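Side-chain contact in putative drug/sodium antiporter (Escherichia coli, PDB 4Z3N), which probably acts as a membrane antiporter of the MATE family, linked to transport of the genotoxin colibactin: residues 155-158 with 159-162. Numbering follows the deposited sequence.
Sequences YYYS and LLTV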
ATOM      1  N   TYR A 155     -20.373   7.456  -6.889  1.00 43.81           N
ATOM      2  CA  TYR A 155     -19.729   6.440  -7.695  1.00 42.58           C
ATOM      3  C   TYR A 155     -19.271   7.042  -9.029  1.00 42.43           C
ATOM      4  O   TYR A 155     -18.133   6.853  -9.466  1.00 41.50           O
ATOM      5  CB  TYR A 155     -20.679   5.261  -7.918  1.00 43.83           C
ATOM      6  CG  TYR A 155     -20.186   4.235  -8.935  1.00 45.86           C
ATOM      7  CD1 TYR A 155     -19.271   3.246  -8.579  1.00 42.04           C
ATOM      8  CD2 TYR A 155     -20.654   4.244 -10.241  1.00 43.30           C
ATOM      9  CE1 TYR A 155     -18.840   2.306  -9.499  1.00 39.56           C
ATOM     10  CE2 TYR A 155     -20.224   3.311 -11.164  1.00 44.81           C
ATOM     11  CZ  TYR A 155     -19.320   2.347 -10.788  1.00 43.47           C
ATOM     12  OH  TYR A 155     -18.890   1.426 -11.711  1.00 47.32           O
ATOM     13  N   TYR A 156     -20.169   7.785  -9.655  1.00 42.18           N
ATOM     14  CA  TYR A 156     -19.897   8.471 -10.906  1.00 41.16           C
ATOM     15  C   TYR A 156     -18.796   9.542 -10.788  1.00 39.99           C
ATOM     16  O   TYR A 156     -17.928   9.649 -11.642  1.00 35.89           O
ATOM     17  CB  TYR A 156     -21.192   9.101 -11.411  1.00 46.40           C
ATOM     18  CG  TYR A 156     -22.130   8.162 -12.151  1.00 53.66           C
ATOM     19  CD1 TYR A 156     -21.658   7.021 -12.810  1.00 49.44           C
ATOM     20  CD2 TYR A 156     -23.490   8.441 -12.216  1.00 53.80           C
ATOM     21  CE1 TYR A 156     -22.532   6.186 -13.503  1.00 54.06           C
ATOM     22  CE2 TYR A 156     -24.365   7.617 -12.893  1.00 60.05           C
ATOM     23  CZ  TYR A 156     -23.896   6.497 -13.536  1.00 64.98           C
ATOM     24  OH  TYR A 156     -24.819   5.710 -14.201  1.00 64.90           O
ATOM     25  N   TYR A 157     -18.835  10.338  -9.729  1.00 40.87           N
ATOM     26  CA  TYR A 157     -17.783  11.314  -9.496  1.00 38.14           C
ATOM     27  C   TYR A 157     -16.444  10.596  -9.292  1.00 36.62           C
ATOM     28  O   TYR A 157     -15.404  11.059  -9.771  1.00 37.31           O
ATOM     29  CB  TYR A 157     -18.117  12.196  -8.287  1.00 38.06           C
ATOM     30  CG  TYR A 157     -19.333  13.090  -8.468  1.00 38.20           C
ATOM     31  CD1 TYR A 157     -19.709  13.546  -9.723  1.00 35.83           C
ATOM     32  CD2 TYR A 157     -20.095  13.486  -7.374  1.00 42.59           C
ATOM     33  CE1 TYR A 157     -20.807  14.372  -9.889  1.00 36.41           C
ATOM     34  CE2 TYR A 157     -21.202  14.307  -7.528  1.00 41.08           C
ATOM     35  CZ  TYR A 157     -21.553  14.751  -8.788  1.00 42.57           C
ATOM     36  OH  TYR A 157     -22.661  15.570  -8.945  1.00 45.85           O
ATOM     37  N   SER A 158     -16.477   9.468  -8.587  1.00 31.24           N
ATOM     38  CA  SER A 158     -15.308   8.599  -8.435  1.00 32.82           C
ATOM     39  C   SER A 158     -14.686   8.167  -9.779  1.00 35.34           C
ATOM     40  O   SER A 158     -13.467   8.090  -9.915  1.00 31.99           O
ATOM     41  CB  SER A 158     -15.679   7.341  -7.635  1.00 37.53           C
ATOM     42  OG  SER A 158     -16.000   7.627  -6.283  1.00 38.45           O
ATOM     43  N   LEU A 159     -15.536   7.864 -10.759  1.00 36.78           N
ATOM     44  CA  LEU A 159     -15.076   7.492 -12.090  1.00 37.25           C
ATOM     45  C   LEU A 159     -14.365   8.669 -12.762  1.00 33.96           C
ATOM     46  O   LEU A 159     -13.436   8.486 -13.552  1.00 33.50           O
ATOM     47  CB  LEU A 159     -16.247   7.009 -12.968  1.00 35.26           C
ATOM     48  CG  LEU A 159     -17.013   5.715 -12.630  1.00 43.39           C
ATOM     49  CD1 LEU A 159     -18.072   5.412 -13.699  1.00 49.65           C
ATOM     50  CD2 LEU A 159     -16.105   4.510 -12.453  1.00 37.98           C
ATOM     51  N   LEU A 160     -14.792   9.884 -12.442  1.00 32.15           N
ATOM     52  CA  LEU A 160     -14.197  11.052 -13.069  1.00 36.16           C
ATOM     53  C   LEU A 160     -12.790  11.324 -12.537  1.00 31.90           C
ATOM     54  O   LEU A 160     -12.066  12.133 -13.084  1.00 28.42           O
ATOM     55  CB  LEU A 160     -15.091  12.282 -12.874  1.00 32.13           C
ATOM     56  CG  LEU A 160     -16.441  12.265 -13.603  1.00 29.57           C
ATOM     57  CD1 LEU A 160     -17.155  13.575 -13.365  1.00 31.89           C
ATOM     58  CD2 LEU A 160     -16.300  11.995 -15.082  1.00 25.35           C
ATOM     59  N   THR A 161     -12.421  10.657 -11.456  1.00 32.25           N
ATOM     60  CA  THR A 161     -11.121  10.850 -10.847  1.00 31.85           C
ATOM     61  C   THR A 161     -10.050   9.839 -11.300  1.00 32.26           C
ATOM     62  O   THR A 161      -8.870  10.019 -11.022  1.00 30.71           O
ATOM     63  CB  THR A 161     -11.247  10.779  -9.323  1.00 35.69           C
ATOM     64  OG1 THR A 161     -11.435   9.411  -8.933  1.00 37.84           O
ATOM     65  CG2 THR A 161     -12.422  11.623  -8.859  1.00 33.98           C
ATOM     66  N   VAL A 162     -10.461   8.800 -12.018  1.00 31.06           N
ATOM     67  CA  VAL A 162      -9.587   7.669 -12.339  1.00 33.07           C
ATOM     68  C   VAL A 162      -8.280   8.006 -13.090  1.00 34.76           C
ATOM     69  O   VAL A 162      -7.192   7.646 -12.634  1.00 30.61           O
ATOM     70  CB  VAL A 162     -10.366   6.625 -13.161  1.00 32.75           C
ATOM     71  CG1 VAL A 162      -9.431   5.507 -13.668  1.00 35.73           C
ATOM     72  CG2 VAL A 162     -11.499   6.060 -12.330  1.00 31.42           C
TER
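Leu159 and Leu160 carry on the hydrogen-bond ladder of helix 149-159: Leu159 N bonds Tyr155 O at 3.1 Å and Leu160 N bonds Tyr156 O at 3.2 Å, the i to i+4 pattern of an alpha helix. A type I beta turn from Leu159 to Val162 then links helix 149-159 to helix 162-177 within a predicted transmembrane span of this MATE transporter. In this turn, Leu160 N also makes a weak bond back to Tyr157 O, and Thr161 N bonds Ser158 O, three residues back, from well above the carbonyl plane (68° out of it). That oxygen is gripped twice by one residue, because Thr161 OG1 donates to it as well, at 2.6 Å and from the same face. The threonine hydroxyl is brought there by chi1 of 74°, which sets OG1 between its own backbone N and carbonyl carbon and puts the methyl CG2 beside Tyr157 O. Among the side chains Leu159 is the hub. Its CD1 lies 4.0 Å from Tyr156 CD1, at the ring edge and near the ring plane, the two side chains running alongside each other in the same direction. The same methyl meets Tyr155 CE2 at an oblique angle, while Leu159 CG stands over one face of that ring, offset toward its rim. Tyr155 is buried against Ala134 and Leu137 of helix 134-139, its OH bonded to Gly130 O; Thr161 and Val162 pack on Leu81 of helix 75-101. Tyr157, which touches a bound monoolein lipid and is hydrogen-bonded through OH to Glu153, presents its ring edge more loosely to Leu160, CD1 to CD1 at 4.4 Å.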